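Local coordinates for protein transcriptional regulator AdcR (Streptococcus pneumoniae, PDB 3TGN) that senses zinc as a homodimeric MarR-family regulator, binding promoter DNA to repress zinc-uptake and surface-antigen genes and to activate adh, at residues 22-26 with 38-42. Residues are numbered along the deposited sequence; the frame is centred on the assembly and turned at random.
Sequences QHEIL and NTQEH. With ZN (zinc ion), chain E; ZN (zinc ion), chain F.
The loop 22-26, where Glu24 and His23 meet His42, runs in a largely extended course past the first turn of helix 38-50, a turn closed by the bond from His42 N to Asn38 O (3.0 Å). Glu24 and His42 share a zinc ion. Glu24 OE1 and His42 ND1 each bind it at 2.0 Å, while Glu24 OE2 makes a second, longer bond to the zinc at 2.6 Å, an asymmetric bidentate grip. The carboxylate and the imidazole are steeply inclined to each other, their planes 73° apart. Glu24 has its CG between the backbone N and carbonyl carbon (chi1 64°), and the chain then extends straight to the zinc. His108 and His112 of helix 102-123 complete this site. Asn38 is a second-shell residue. Its ND2 donates to Glu24 OE1 over 2.9 Å, on the anti side of the carboxylate and 26° out of its plane. OE1 is thus held by both metal and amide, which probably fixes the rotation of the carboxylate.

This is one of the two zinc sites of a MarR-family winged helix-turn-helix protein, and it joins the loop after helix 3-19 to the helix that precedes the predicted DNA-reading motif. Asn13 of the second subunit packs on Glu24.

His23 turns its edge to the face of His42 in a T-shaped stack, with centroids 5.0 Å apart. His23 NE2 sits over the centre of the His42 ring. One water is bonded to His23 ND1, Asn38 ND2 and Thr39 OG1, and it accepts from the amide. Leu26 CD1 presses on Asn38 OD1 at 3.1 Å, a tight van der Waals contact. One residue before His42, Glu41 OE1 binds a second zinc ion at 2.0 Å, together with Cys30, Glu107 and a water; it is also hydrogen-bonded to His108, which links the two sites.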
ATOM      1  N   GLN B  22       2.861  -0.828  -5.801  1.00 24.35           N
ATOM      2  CA  GLN B  22       4.190  -0.351  -5.451  1.00 23.10           C
ATOM      3  C   GLN B  22       4.302  -0.316  -3.932  1.00 23.64           C
ATOM      4  O   GLN B  22       3.290  -0.344  -3.236  1.00 24.21           O
ATOM      5  CB  GLN B  22       4.439   1.029  -6.043  1.00 17.12           C
ATOM      6  N   HIS B  23       5.525  -0.261  -3.418  1.00 25.05           N
ATOM      7  CA  HIS B  23       5.732  -0.294  -1.974  1.00 27.10           C
ATOM      8  C   HIS B  23       5.580   1.093  -1.347  1.00 24.07           C
ATOM      9  O   HIS B  23       5.665   1.248  -0.131  1.00 26.49           O
ATOM     10  CB  HIS B  23       7.102  -0.894  -1.634  1.00 30.32           C
ATOM     11  CG  HIS B  23       8.229   0.091  -1.683  1.00 35.76           C
ATOM     12  ND1 HIS B  23       8.960   0.332  -2.827  1.00 37.84           N
ATOM     13  CD2 HIS B  23       8.756   0.890  -0.725  1.00 35.68           C
ATOM     14  CE1 HIS B  23       9.884   1.242  -2.573  1.00 34.97           C
ATOM     15  NE2 HIS B  23       9.783   1.595  -1.304  1.00 34.22           N
ATOM     16  N   GLU B  24       5.345   2.095  -2.187  1.00 20.34           N
ATOM     17  CA  GLU B  24       5.221   3.468  -1.716  1.00 19.54           C
ATOM     18  C   GLU B  24       4.338   4.272  -2.649  1.00 20.54           C
ATOM     19  O   GLU B  24       4.226   3.964  -3.835  1.00 17.48           O
ATOM     20  CB  GLU B  24       6.595   4.134  -1.651  1.00 17.54           C
ATOM     21  CG  GLU B  24       7.254   4.275  -3.015  1.00 17.46           C
ATOM     22  CD  GLU B  24       8.650   4.862  -2.944  1.00 16.71           C
ATOM     23  OE1 GLU B  24       9.272   5.047  -4.010  1.00 17.54           O
ATOM     24  OE2 GLU B  24       9.125   5.136  -1.825  1.00 16.83           O
ATOM     25  N   ILE B  25       3.719   5.311  -2.102  1.00 20.29           N
ATOM     26  CA  ILE B  25       2.961   6.253  -2.901  1.00 19.76           C
ATOM     27  C   ILE B  25       3.814   7.482  -3.180  1.00 20.34           C
ATOM     28  O   ILE B  25       4.404   8.065  -2.266  1.00 21.19           O
ATOM     29  CB  ILE B  25       1.665   6.681  -2.193  1.00 20.46           C
ATOM     30  CG1 ILE B  25       0.639   5.545  -2.229  1.00 22.69           C
ATOM     31  CG2 ILE B  25       1.093   7.939  -2.833  1.00 21.63           C
ATOM     32  CD1 ILE B  25      -0.651   5.860  -1.510  1.00 23.43           C
ATOM     33  N   LEU B  26       3.892   7.858  -4.452  1.00 16.99           N
ATOM     34  CA  LEU B  26       4.557   9.088  -4.857  1.00 17.21           C
ATOM     35  C   LEU B  26       3.576   9.960  -5.638  1.00 20.67           C
ATOM     36  O   LEU B  26       2.827   9.462  -6.478  1.00 24.15           O
ATOM     37  CB  LEU B  26       5.800   8.773  -5.692  1.00 17.48           C
ATOM     38  CG  LEU B  26       6.954   8.104  -4.935  1.00 15.00           C
ATOM     39  CD1 LEU B  26       7.956   7.474  -5.891  1.00 15.81           C
ATOM     40  CD2 LEU B  26       7.644   9.094  -4.008  1.00 18.52           C
ATOM     41  N   ASN B  38       9.746   1.760 -10.343  1.00 16.62           N
ATOM     42  CA  ASN B  38       9.834   2.580  -9.144  1.00 18.21           C
ATOM     43  C   ASN B  38      10.828   1.989  -8.155  1.00 19.56           C
ATOM     44  O   ASN B  38      11.609   2.708  -7.540  1.00 20.07           O
ATOM     45  CB  ASN B  38       8.464   2.736  -8.482  1.00 19.91           C
ATOM     46  CG  ASN B  38       8.491   3.708  -7.320  1.00 17.02           C
ATOM     47  OD1 ASN B  38       8.574   4.917  -7.515  1.00 16.69           O
ATOM     48  ND2 ASN B  38       8.431   3.181  -6.105  1.00 20.12           N
ATOM     49  N   THR B  39      10.793   0.668  -8.015  1.00 20.58           N
ATOM     50  CA  THR B  39      11.685  -0.023  -7.094  1.00 24.54           C
ATOM     51  C   THR B  39      13.148   0.189  -7.486  1.00 18.54           C
ATOM     52  O   THR B  39      14.000   0.424  -6.628  1.00 16.80           O
ATOM     53  CB  THR B  39      11.364  -1.531  -7.019  1.00 27.12           C
ATOM     54  OG1 THR B  39      10.017  -1.710  -6.564  1.00 29.56           O
ATOM     55  CG2 THR B  39      12.306  -2.231  -6.057  1.00 29.95           C
ATOM     56  N   GLN B  40      13.429   0.114  -8.783  1.00 18.11           N
ATOM     57  CA  GLN B  40      14.777   0.351  -9.290  1.00 20.26           C
ATOM     58  C   GLN B  40      15.264   1.757  -8.947  1.00 22.03           C
ATOM     59  O   GLN B  40      16.375   1.927  -8.449  1.00 21.89           O
ATOM     60  CB  GLN B  40      14.843   0.126 -10.804  1.00 23.02           C
ATOM     61  CG  GLN B  40      14.888  -1.338 -11.223  1.00 27.15           C
ATOM     62  CD  GLN B  40      14.824  -1.513 -12.734  1.00 32.13           C
ATOM     63  OE1 GLN B  40      13.817  -1.188 -13.366  1.00 29.98           O
ATOM     64  NE2 GLN B  40      15.902  -2.028 -13.318  1.00 34.93           N
ATOM     65  N   GLU B  41      14.436   2.763  -9.214  1.00 19.80           N
ATOM     66  CA  GLU B  41      14.804   4.143  -8.901  1.00 18.29           C
ATOM     67  C   GLU B  41      15.067   4.329  -7.412  1.00 15.45           C
ATOM     68  O   GLU B  41      16.019   5.008  -7.020  1.00 16.13           O
ATOM     69  CB  GLU B  41      13.721   5.125  -9.358  1.00 16.25           C
ATOM     70  CG  GLU B  41      13.677   5.361 -10.857  1.00 19.79           C
ATOM     71  CD  GLU B  41      12.948   6.648 -11.220  1.00 20.74           C
ATOM     72  OE1 GLU B  41      12.329   7.258 -10.322  1.00 19.46           O
ATOM     73  OE2 GLU B  41      13.002   7.052 -12.402  1.00 19.40           O
ATOM     74  N   HIS B  42      14.220   3.725  -6.584  1.00 14.39           N
ATOM     75  CA  HIS B  42      14.365   3.853  -5.139  1.00 17.19           C
ATOM     76  C   HIS B  42      15.687   3.239  -4.681  1.00 17.46           C
ATOM     77  O   HIS B  42      16.366   3.782  -3.810  1.00 17.95           O
ATOM     78  CB  HIS B  42      13.187   3.201  -4.411  1.00 19.15           C
ATOM     79  CG  HIS B  42      13.076   3.598  -2.971  1.00 19.28           C
ATOM     80  ND1 HIS B  42      12.287   4.646  -2.548  1.00 19.48           N
ATOM     81  CD2 HIS B  42      13.664   3.097  -1.860  1.00 21.83           C
ATOM     82  CE1 HIS B  42      12.389   4.768  -1.236  1.00 20.17           C
ATOM     83  NE2 HIS B  42      13.219   3.840  -0.795  1.00 22.89           N
TER
HETATM   84 ZN    ZN E 147      11.004   5.870  -3.525  1.00 18.37          ZN
HETATM   85 ZN    ZN F 148      11.336   8.891 -10.953  1.00 21.04          ZN
HETATM   86  O   HOH W   1       8.347   0.656  -5.742  1.00 39.73           O
HETATM   87  O   HOH W   2       9.990   8.612  -9.387  1.00 14.76           O